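Local structure of toll-like receptor 6, Variable lymphocyte receptor B (Mus musculus, 3A79) at residues Q236-F241 and V267-F272; I259-K264 and Y284-T289; E290-E295 and N314-F319. The protein is an engineered fusion whose toll-like receptor 6 part probably recognises diacylated bacterial lipopeptides together with toll-like receptor 2 in innate immunity. All coordinates share one frame; numbering follows the deposited sequence.

Contact 1 of 3, residues Q236-F241 and V267-F272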
loop_
_atom_site.group_PDB
_atom_site.type_symbol
_atom_site.label_atom_id
_atom_site.label_comp_id
_atom_site.label_asym_id
_atom_site.label_seq_id
_atom_site.Cartn_x
_atom_site.Cartn_y
_atom_site.Cartn_z
ATOM N N GLN B 236 15.604 16.191 32.063
ATOM C CA GLN B 236 15.084 16.974 33.182
ATOM C C GLN B 236 15.331 18.475 33.036
ATOM O O GLN B 236 14.493 19.282 33.442
ATOM C CB GLN B 236 15.640 16.461 34.513
ATOM C CG GLN B 236 15.202 17.264 35.736
ATOM C CD GLN B 236 13.731 17.065 36.106
ATOM O OE1 GLN B 236 13.264 15.934 36.265
ATOM N NE2 GLN B 236 13.002 18.172 36.271
ATOM N N ARG B 237 16.473 18.849 32.468
ATOM C CA ARG B 237 16.754 20.261 32.180
ATOM C C ARG B 237 15.581 20.938 31.462
ATOM O O ARG B 237 15.197 22.062 31.819
ATOM C CB ARG B 237 18.018 20.403 31.332
ATOM C CG ARG B 237 18.735 21.745 31.441
ATOM C CD ARG B 237 20.012 21.622 32.279
ATOM N NE ARG B 237 21.131 22.349 31.674
ATOM C CZ ARG B 237 22.117 21.784 30.975
ATOM N NH1 ARG B 237 22.143 20.466 30.790
ATOM N NH2 ARG B 237 23.084 22.539 30.466
ATOM N N LEU B 238 15.024 20.252 30.455
ATOM C CA LEU B 238 13.873 20.761 29.709
ATOM C C LEU B 238 12.600 20.812 30.536
ATOM O O LEU B 238 11.837 21.769 30.437
ATOM C CB LEU B 238 13.593 19.935 28.453
ATOM C CG LEU B 238 12.326 20.424 27.730
ATOM C CD1 LEU B 238 12.514 21.854 27.244
ATOM C CD2 LEU B 238 11.918 19.535 26.582
ATOM N N MET B 239 12.361 19.772 31.331
ATOM C CA MET B 239 11.165 19.716 32.172
ATOM C C MET B 239 11.152 20.826 33.221
ATOM O O MET B 239 10.098 21.377 33.538
ATOM C CB MET B 239 11.007 18.336 32.821
ATOM C CG MET B 239 10.267 17.306 31.947
ATOM S SD MET B 239 10.398 15.621 32.584
ATOM C CE MET B 239 9.468 15.731 34.114
ATOM N N THR B 240 12.332 21.154 33.743
ATOM C CA THR B 240 12.485 22.262 34.684
ATOM C C THR B 240 12.229 23.616 34.021
ATOM O O THR B 240 11.530 24.482 34.572
ATOM C CB THR B 240 13.899 22.312 35.245
ATOM O OG1 THR B 240 14.178 21.104 35.965
ATOM C CG2 THR B 240 14.044 23.494 36.146
ATOM N N PHE B 241 12.828 23.800 32.848
ATOM C CA PHE B 241 12.698 25.051 32.125
ATOM C C PHE B 241 11.236 25.300 31.777
ATOM O O PHE B 241 10.777 26.449 31.758
ATOM C CB PHE B 241 13.570 25.036 30.868
ATOM C CG PHE B 241 13.286 26.165 29.915
ATOM C CD1 PHE B 241 13.970 27.366 30.014
ATOM C CD2 PHE B 241 12.332 26.024 28.913
ATOM C CE1 PHE B 241 13.709 28.409 29.130
ATOM C CE2 PHE B 241 12.064 27.067 28.030
ATOM C CZ PHE B 241 12.750 28.259 28.138
ATOM N N VAL B 267 8.092 9.692 26.969
ATOM C CA VAL B 267 7.128 9.226 27.956
ATOM C C VAL B 267 7.173 10.086 29.236
ATOM O O VAL B 267 6.160 10.277 29.917
ATOM C CB VAL B 267 7.362 7.737 28.264
ATOM C CG1 VAL B 267 6.248 7.190 29.137
ATOM C CG2 VAL B 267 7.431 6.963 26.969
ATOM N N LYS B 268 8.348 10.618 29.548
ATOM C CA LYS B 268 8.465 11.609 30.609
ATOM C C LYS B 268 7.800 12.938 30.218
ATOM O O LYS B 268 6.982 13.477 30.955
ATOM C CB LYS B 268 9.933 11.829 30.972
ATOM C CG LYS B 268 10.555 10.643 31.656
ATOM C CD LYS B 268 11.990 10.908 32.075
ATOM C CE LYS B 268 12.498 9.797 32.986
ATOM N NZ LYS B 268 13.961 9.889 33.242
ATOM N N LEU B 269 8.154 13.461 29.054
ATOM C CA LEU B 269 7.540 14.677 28.549
ATOM C C LEU B 269 6.012 14.641 28.641
ATOM O O LEU B 269 5.405 15.579 29.147
ATOM C CB LEU B 269 7.996 14.946 27.113
ATOM C CG LEU B 269 9.354 15.627 26.934
ATOM C CD1 LEU B 269 9.240 16.551 25.770
ATOM C CD2 LEU B 269 9.694 16.440 28.155
ATOM N N PHE B 270 5.390 13.568 28.153
ATOM C CA PHE B 270 3.937 13.416 28.271
ATOM C C PHE B 270 3.494 13.493 29.729
ATOM O O PHE B 270 2.595 14.258 30.062
ATOM C CB PHE B 270 3.436 12.099 27.652
ATOM C CG PHE B 270 3.643 12.006 26.165
ATOM C CD1 PHE B 270 4.258 10.892 25.602
ATOM C CD2 PHE B 270 3.235 13.027 25.333
ATOM C CE1 PHE B 270 4.470 10.804 24.230
ATOM C CE2 PHE B 270 3.445 12.943 23.950
ATOM C CZ PHE B 270 4.065 11.831 23.405
ATOM N N GLN B 271 4.128 12.699 30.589
ATOM C CA GLN B 271 3.760 12.629 32.011
ATOM C C GLN B 271 3.896 13.980 32.706
ATOM O O GLN B 271 3.116 14.308 33.598
ATOM C CB GLN B 271 4.621 11.602 32.750
ATOM C CG GLN B 271 4.403 10.174 32.332
ATOM C CD GLN B 271 3.168 9.577 32.954
ATOM O OE1 GLN B 271 3.176 9.194 34.121
ATOM N NE2 GLN B 271 2.096 9.480 32.172
ATOM N N PHE B 272 4.904 14.747 32.304
ATOM C CA PHE B 272 5.145 16.078 32.844
ATOM C C PHE B 272 3.971 16.998 32.549
ATOM O O PHE B 272 3.615 17.859 33.352
ATOM C CB PHE B 272 6.428 16.661 32.242
ATOM C CG PHE B 272 6.572 18.142 32.435
ATOM C CD1 PHE B 272 7.173 18.653 33.582
ATOM C CD2 PHE B 272 6.106 19.026 31.474
ATOM C CE1 PHE B 272 7.305 20.015 33.769
ATOM C CE2 PHE B 272 6.234 20.394 31.654
ATOM C CZ PHE B 272 6.835 20.889 32.804
#
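On the helix whose M239 meets F272, the carbonyl O of Q236 is gripped twice by T240. T240 N bonds to Q236 O at 2.9 Å, the normal helical bond, and T240 OG1 adds a second at 3.1 Å from Q236 O, arriving well above the carbonyl plane. A threonine can do this because its hydroxyl folds back along its own helix; T240, whose side chain leaves the backbone away from the partner helix, takes no part in the contact. The contact itself is apolar. The two short axes run nearly parallel, 18° apart, and approach no closer than 10.7 Å, so long side chains must fill the gap. M239 suits this: its flexible thioether slides past F272 in the opposite direction, and the bend at chi3 (67°) turns CE back to within 3.7 Å of F272 CB. M239 SD lies obliquely to the ring, 5.4 Å from the F272 centroid, a Met-aromatic contact. F272 has CG anti to the backbone N (chi1 164°), which carries the ring across to M239, whose CA lies over one face near the rim. M239 CG also rests 3.9 Å from L269 CD2, and L238 CD2 meets L269 CD1 at 4.1 Å, the two leucines crossing at about a right angle. In the TLR6 part's leucine-rich-repeat solenoid, helices 235-246 and 263-273 lie side by side, linked also by the C235-C265 disulfide, with L238 reaching L225 and I228 of strand 222-229.

Contact 2 of 3, residues I259-K264 and Y284-T289. With NAG (2-acetamido-2-deoxy-beta-D-glucopyranose), chain F.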
loop_
_atom_site.group_PDB
_atom_site.type_symbol
_atom_site.label_atom_id
_atom_site.label_comp_id
_atom_site.label_asym_id
_atom_site.label_seq_id
_atom_site.Cartn_x
_atom_site.Cartn_y
_atom_site.Cartn_z
ATOM N N ILE B 259 11.704 18.241 17.859
ATOM C CA ILE B 259 12.208 17.534 19.038
ATOM C C ILE B 259 12.828 16.207 18.650
ATOM O O ILE B 259 12.143 15.322 18.155
ATOM C CB ILE B 259 11.077 17.182 20.018
ATOM C CG1 ILE B 259 9.945 18.191 19.913
ATOM C CG2 ILE B 259 11.584 17.075 21.433
ATOM C CD1 ILE B 259 9.014 17.901 18.773
ATOM N N GLU B 260 14.123 16.063 18.878
ATOM C CA GLU B 260 14.753 14.762 18.776
ATOM C C GLU B 260 14.984 14.299 20.183
ATOM O O GLU B 260 15.653 14.979 20.954
ATOM C CB GLU B 260 16.099 14.857 18.081
ATOM C CG GLU B 260 17.027 13.735 18.487
ATOM C CD GLU B 260 18.476 14.044 18.198
ATOM O OE1 GLU B 260 19.339 13.661 19.028
ATOM O OE2 GLU B 260 18.741 14.676 17.150
ATOM N N THR B 261 14.437 13.145 20.533
ATOM C CA THR B 261 14.431 12.745 21.933
ATOM C C THR B 261 14.443 11.236 22.092
ATOM O O THR B 261 14.027 10.512 21.202
ATOM C CB THR B 261 13.200 13.343 22.675
ATOM O OG1 THR B 261 12.762 12.437 23.681
ATOM C CG2 THR B 261 12.042 13.538 21.728
ATOM N N THR B 262 14.945 10.766 23.222
ATOM C CA THR B 262 14.762 9.379 23.626
ATOM C C THR B 262 13.283 9.012 23.700
ATOM O O THR B 262 12.423 9.883 23.781
ATOM C CB THR B 262 15.369 9.143 25.019
ATOM O OG1 THR B 262 16.789 9.129 24.904
ATOM C CG2 THR B 262 14.930 7.812 25.584
ATOM N N TRP B 263 12.979 7.721 23.675
ATOM C CA TRP B 263 11.624 7.300 23.982
ATOM C C TRP B 263 11.355 7.493 25.477
ATOM O O TRP B 263 10.321 8.056 25.849
ATOM C CB TRP B 263 11.330 5.859 23.530
ATOM C CG TRP B 263 9.890 5.487 23.768
ATOM C CD1 TRP B 263 9.413 4.463 24.547
ATOM C CD2 TRP B 263 8.738 6.181 23.270
ATOM N NE1 TRP B 263 8.041 4.472 24.549
ATOM C CE2 TRP B 263 7.600 5.511 23.767
ATOM C CE3 TRP B 263 8.558 7.307 22.451
ATOM C CZ2 TRP B 263 6.300 5.920 23.463
ATOM C CZ3 TRP B 263 7.263 7.714 22.153
ATOM C CH2 TRP B 263 6.152 7.019 22.654
ATOM N N LYS B 264 12.281 7.035 26.323
ATOM C CA LYS B 264 12.188 7.247 27.778
ATOM C C LYS B 264 11.802 8.691 28.091
ATOM O O LYS B 264 10.919 8.954 28.917
ATOM C CB LYS B 264 13.522 6.903 28.461
ATOM C CG LYS B 264 13.506 6.866 29.988
ATOM C CD LYS B 264 14.823 6.288 30.531
ATOM C CE LYS B 264 14.641 5.465 31.826
ATOM N NZ LYS B 264 14.973 6.195 33.105
ATOM N N TYR B 284 5.591 18.565 16.355
ATOM C CA TYR B 284 5.900 18.613 14.925
ATOM C C TYR B 284 7.324 18.143 14.666
ATOM O O TYR B 284 8.259 18.654 15.265
ATOM C CB TYR B 284 5.763 20.046 14.416
ATOM C CG TYR B 284 4.345 20.500 14.148
ATOM C CD1 TYR B 284 3.706 20.160 12.960
ATOM C CD2 TYR B 284 3.650 21.290 15.064
ATOM C CE1 TYR B 284 2.407 20.578 12.695
ATOM C CE2 TYR B 284 2.347 21.714 14.805
ATOM C CZ TYR B 284 1.733 21.352 13.617
ATOM O OH TYR B 284 0.447 21.756 13.334
ATOM N N ASN B 285 7.501 17.182 13.766
ATOM C CA ASN B 285 8.845 16.711 13.420
ATOM C C ASN B 285 9.556 16.143 14.659
ATOM O O ASN B 285 10.617 16.608 15.072
ATOM C CB ASN B 285 9.625 17.840 12.712
ATOM C CG ASN B 285 11.069 17.490 12.392
ATOM O OD1 ASN B 285 11.433 16.322 12.213
ATOM N ND2 ASN B 285 11.901 18.537 12.294
ATOM N N LEU B 286 8.941 15.114 15.232
ATOM C CA LEU B 286 9.519 14.318 16.310
ATOM C C LEU B 286 10.474 13.230 15.788
ATOM O O LEU B 286 10.199 12.599 14.766
ATOM C CB LEU B 286 8.390 13.667 17.120
ATOM C CG LEU B 286 8.727 12.593 18.150
ATOM C CD1 LEU B 286 9.439 13.223 19.315
ATOM C CD2 LEU B 286 7.460 11.914 18.609
ATOM N N THR B 287 11.581 13.007 16.501
ATOM C CA THR B 287 12.548 11.950 16.167
ATOM C C THR B 287 12.866 11.050 17.375
ATOM O O THR B 287 13.671 11.421 18.223
ATOM C CB THR B 287 13.881 12.543 15.632
ATOM O OG1 THR B 287 13.618 13.487 14.591
ATOM C CG2 THR B 287 14.779 11.460 15.099
ATOM N N ILE B 288 12.235 9.876 17.449
ATOM C CA ILE B 288 12.489 8.894 18.518
ATOM C C ILE B 288 13.921 8.341 18.433
ATOM O O ILE B 288 14.379 7.971 17.354
ATOM C CB ILE B 288 11.511 7.707 18.429
ATOM C CG1 ILE B 288 10.077 8.176 18.143
ATOM C CG2 ILE B 288 11.587 6.869 19.671
ATOM C CD1 ILE B 288 9.497 9.099 19.179
ATOM N N THR B 289 14.627 8.247 19.559
ATOM C CA THR B 289 16.086 8.258 19.447
ATOM C C THR B 289 16.989 7.059 19.722
ATOM O O THR B 289 17.639 6.592 18.788
ATOM C CB THR B 289 16.699 9.559 19.968
ATOM O OG1 THR B 289 16.924 10.409 18.840
ATOM C CG2 THR B 289 18.020 9.315 20.671
HETATM C C1 NAG F . 13.258 18.198 11.925
HETATM C C2 NAG F . 13.566 19.281 10.883
HETATM C C3 NAG F . 15.044 19.467 10.568
HETATM C C4 NAG F . 15.976 19.235 11.760
HETATM C C5 NAG F . 15.513 18.156 12.736
HETATM C C6 NAG F . 16.335 18.256 14.020
HETATM C C7 NAG F . 11.914 19.809 9.134
HETATM C C8 NAG F . 10.773 19.120 8.448
HETATM N N2 NAG F . 12.879 19.013 9.627
HETATM O O3 NAG F . 15.202 20.796 10.122
HETATM O O4 NAG F . 17.271 18.920 11.274
HETATM O O5 NAG F . 14.135 18.266 13.037
HETATM O O6 NAG F . 15.959 17.256 14.943
HETATM O O7 NAG F . 11.908 21.041 9.206
#
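T287 bonds to I259 and T261 through its backbone: T287 N donates to I259 O at 2.9 Å, and T261 N donates to T287 O at 3.0 Å. These two bonds straddle E260, the pattern of a parallel strand pair, and CA-H...O contacts such as L286 CA to I259 O support it. Beyond the pair, T261 OG1 gives a bond of 2.6 Å to T262 O, in the carbonyl plane and on a lone pair, while T262 OG1 turns to D232. Such small hydroxyls suit a strand end passing into a helix, where they satisfy nearby polar groups. On one face, E260 CB lies 4.0 Å from T287 CB. On the other, T261 CG2 packs 3.6 Å from L286 CD1. With chi1 at -176° the W263 indole swings to the side opposite its amide nitrogen, beside I288, both side chains pointing the same way, with W263 CE3 3.8 Å from I288 CD1. At the far end the chain turns a corner at N285, whose left-handed backbone (60°/60°) asparagine tolerates well; its ND2 is joined covalently to C1 of a NAG, the start of an N-linked glycan. Next in the parallel stack of the TLR6 leucine-rich repeats come strand 306-314 on one flank of strand 278-288 and strand 252-261 on the other; E260 carries the backbone bonding on to I228 and L230.

Contact 3 of 3, residues E290-E295 and N314-F319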
loop_
_atom_site.group_PDB
_atom_site.type_symbol
_atom_site.label_atom_id
_atom_site.label_comp_id
_atom_site.label_asym_id
_atom_site.label_seq_id
_atom_site.Cartn_x
_atom_site.Cartn_y
_atom_site.Cartn_z
ATOM N N GLU B 290 17.107 6.562 20.940
ATOM C CA GLU B 290 18.203 5.593 21.137
ATOM C C GLU B 290 17.700 4.177 21.300
ATOM O O GLU B 290 18.362 3.221 20.901
ATOM C CB GLU B 290 19.091 5.933 22.342
ATOM C CG GLU B 290 19.918 7.214 22.255
ATOM C CD GLU B 290 20.419 7.673 23.630
ATOM O OE1 GLU B 290 20.178 6.957 24.631
ATOM O OE2 GLU B 290 21.055 8.746 23.719
ATOM N N ARG B 291 16.534 4.053 21.921
ATOM C CA ARG B 291 15.949 2.764 22.230
ATOM C C ARG B 291 14.493 3.003 22.566
ATOM O O ARG B 291 14.101 4.116 22.899
ATOM C CB ARG B 291 16.682 2.094 23.400
ATOM C CG ARG B 291 17.204 3.068 24.458
ATOM C CD ARG B 291 18.281 2.475 25.357
ATOM N NE ARG B 291 17.792 1.269 26.018
ATOM C CZ ARG B 291 17.996 0.029 25.574
ATOM N NH1 ARG B 291 18.687 -0.179 24.459
ATOM N NH2 ARG B 291 17.511 -1.008 26.247
ATOM N N ILE B 292 13.688 1.957 22.449
ATOM C CA ILE B 292 12.302 2.014 22.869
ATOM C C ILE B 292 12.015 0.847 23.816
ATOM O O ILE B 292 11.911 -0.303 23.390
ATOM C CB ILE B 292 11.350 1.972 21.669
ATOM C CG1 ILE B 292 11.660 3.114 20.697
ATOM C CG2 ILE B 292 9.916 2.044 22.129
ATOM C CD1 ILE B 292 10.747 3.149 19.453
ATOM N N ASP B 293 11.920 1.146 25.109
ATOM C CA ASP B 293 11.661 0.122 26.116
ATOM C C ASP B 293 10.331 0.384 26.794
ATOM O O ASP B 293 9.666 1.393 26.508
ATOM C CB ASP B 293 12.786 0.071 27.144
ATOM C CG ASP B 293 14.146 -0.166 26.507
ATOM O OD1 ASP B 293 15.008 0.733 26.599
ATOM O OD2 ASP B 293 14.355 -1.240 25.898
ATOM N N ARG B 294 9.925 -0.534 27.665
ATOM C CA ARG B 294 8.679 -0.355 28.400
ATOM C C ARG B 294 8.885 0.706 29.469
ATOM O O ARG B 294 9.700 0.532 30.375
ATOM C CB ARG B 294 8.194 -1.668 29.024
ATOM C CG ARG B 294 7.038 -2.322 28.281
ATOM C CD ARG B 294 6.680 -3.694 28.864
ATOM N NE ARG B 294 7.500 -4.783 28.326
ATOM C CZ ARG B 294 7.215 -5.455 27.212
ATOM N NH1 ARG B 294 6.127 -5.144 26.513
ATOM N NH2 ARG B 294 8.014 -6.433 26.795
ATOM N N GLU B 295 8.159 1.814 29.349
ATOM C CA GLU B 295 8.308 2.918 30.291
ATOM C C GLU B 295 7.118 3.025 31.240
ATOM O O GLU B 295 5.975 2.765 30.858
ATOM C CB GLU B 295 8.521 4.236 29.540
ATOM C CG GLU B 295 9.752 4.241 28.637
ATOM C CD GLU B 295 11.058 4.255 29.409
ATOM O OE1 GLU B 295 11.129 4.973 30.429
ATOM O OE2 GLU B 295 12.014 3.560 28.991
ATOM N N ASN B 314 11.661 7.770 13.000
ATOM C CA ASN B 314 12.076 6.851 14.085
ATOM C C ASN B 314 13.368 6.064 13.792
ATOM O O ASN B 314 13.456 5.341 12.807
ATOM C CB ASN B 314 10.942 5.897 14.477
ATOM C CG ASN B 314 11.369 4.854 15.523
ATOM O OD1 ASN B 314 12.483 4.884 16.038
ATOM N ND2 ASN B 314 10.470 3.924 15.830
ATOM N N GLN B 315 14.360 6.205 14.663
ATOM C CA GLN B 315 15.686 5.636 14.434
ATOM C C GLN B 315 15.929 4.289 15.114
ATOM O O GLN B 315 16.970 3.672 14.906
ATOM C CB GLN B 315 16.767 6.615 14.882
ATOM C CG GLN B 315 16.640 7.976 14.262
ATOM C CD GLN B 315 17.758 8.894 14.682
ATOM O OE1 GLN B 315 18.539 8.571 15.594
ATOM N NE2 GLN B 315 17.848 10.051 14.022
ATOM N N VAL B 316 14.987 3.847 15.938
ATOM C CA VAL B 316 15.074 2.524 16.545
ATOM C C VAL B 316 14.300 1.533 15.667
ATOM O O VAL B 316 13.210 1.864 15.193
ATOM C CB VAL B 316 14.484 2.533 17.969
ATOM C CG1 VAL B 316 14.822 1.257 18.690
ATOM C CG2 VAL B 316 15.017 3.702 18.733
ATOM N N PHE B 317 14.854 0.336 15.438
ATOM C CA PHE B 317 14.199 -0.635 14.546
ATOM C C PHE B 317 13.711 -1.880 15.235
ATOM O O PHE B 317 12.654 -2.415 14.878
ATOM C CB PHE B 317 15.069 -0.989 13.340
ATOM C CG PHE B 317 15.256 0.154 12.416
ATOM C CD1 PHE B 317 16.433 0.873 12.414
ATOM C CD2 PHE B 317 14.225 0.567 11.604
ATOM C CE1 PHE B 317 16.592 1.946 11.589
ATOM C CE2 PHE B 317 14.384 1.647 10.773
ATOM C CZ PHE B 317 15.567 2.342 10.769
ATOM N N LEU B 318 14.480 -2.331 16.221
ATOM C CA LEU B 318 14.080 -3.455 17.056
ATOM C C LEU B 318 13.572 -2.987 18.429
ATOM O O LEU B 318 14.310 -2.394 19.218
ATOM C CB LEU B 318 15.237 -4.438 17.238
ATOM C CG LEU B 318 16.170 -4.703 16.062
ATOM C CD1 LEU B 318 17.181 -5.800 16.415
ATOM C CD2 LEU B 318 15.358 -5.090 14.869
ATOM N N PHE B 319 12.310 -3.272 18.710
ATOM C CA PHE B 319 11.727 -2.939 19.997
ATOM C C PHE B 319 10.336 -3.526 20.103
ATOM O O PHE B 319 9.706 -3.798 19.093
ATOM C CB PHE B 319 11.661 -1.431 20.161
ATOM C CG PHE B 319 10.793 -0.756 19.160
ATOM C CD1 PHE B 319 9.450 -0.530 19.430
ATOM C CD2 PHE B 319 11.315 -0.325 17.950
ATOM C CE1 PHE B 319 8.633 0.117 18.497
ATOM C CE2 PHE B 319 10.508 0.323 17.019
ATOM C CZ PHE B 319 9.164 0.544 17.293
#
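I292 sets its CD1 methyl over the centre of the F319 ring, 3.6 Å from the centroid and only 4° off the ring normal, a CH-pi contact. The isoleucine suits the spot because its extended branch, CG1 then CD1, reaches the ring centre while CG2 touches the rim at F319 CD1, 3.8 Å away. F319 CG sits between its backbone N and carbonyl carbon (chi1 63°), which holds the ring against I292. Beside it V316, a compact branched residue, brings CG2 to 3.9 Å from I292 CG1 and lays the same methyl along the backbone of R291. These are loops of the TLR6 leucine-rich-repeat solenoid, joining strand 278-288 to 306-314 and the latter to helix 321-329. V316 is placed by an Asx turn: V316 N bonds to N314 OD1 at 2.7 Å. With an alanine in place of F319, I292 would probably lose the flat surface under CD1 and K321 its cation-pi partner, opening a gap beside L324. Farther out, R291 NE pairs with D293 OD1 in a salt bridge of 2.9 Å, and the backbone of F319 hydrogen-bonds to the bound peptide, while F317 and L318 touch another protein chain.

From the N terminus the chain enters contact 1 at 236-241, passes the first half of contact 2 at 259-264, and closes contact 1 at 267-272 before contact 2 closes at 284-289; the two loops therefore cross. Contact 3 follows in series, opening at 290-295 directly after contact 2 and closing at 314-319. Contact 1 joins neighbouring helices, contact 2 neighbouring strands, and contact 3 the loops that come next. Helix 263-273 serves both contact 1 and contact 2. It also meets contact 3, where V267 and W263 pack on E295 and I292, while Q315 N probably hydrogen-bonds to I288 O. Successive solenoid turns are thereby tied together.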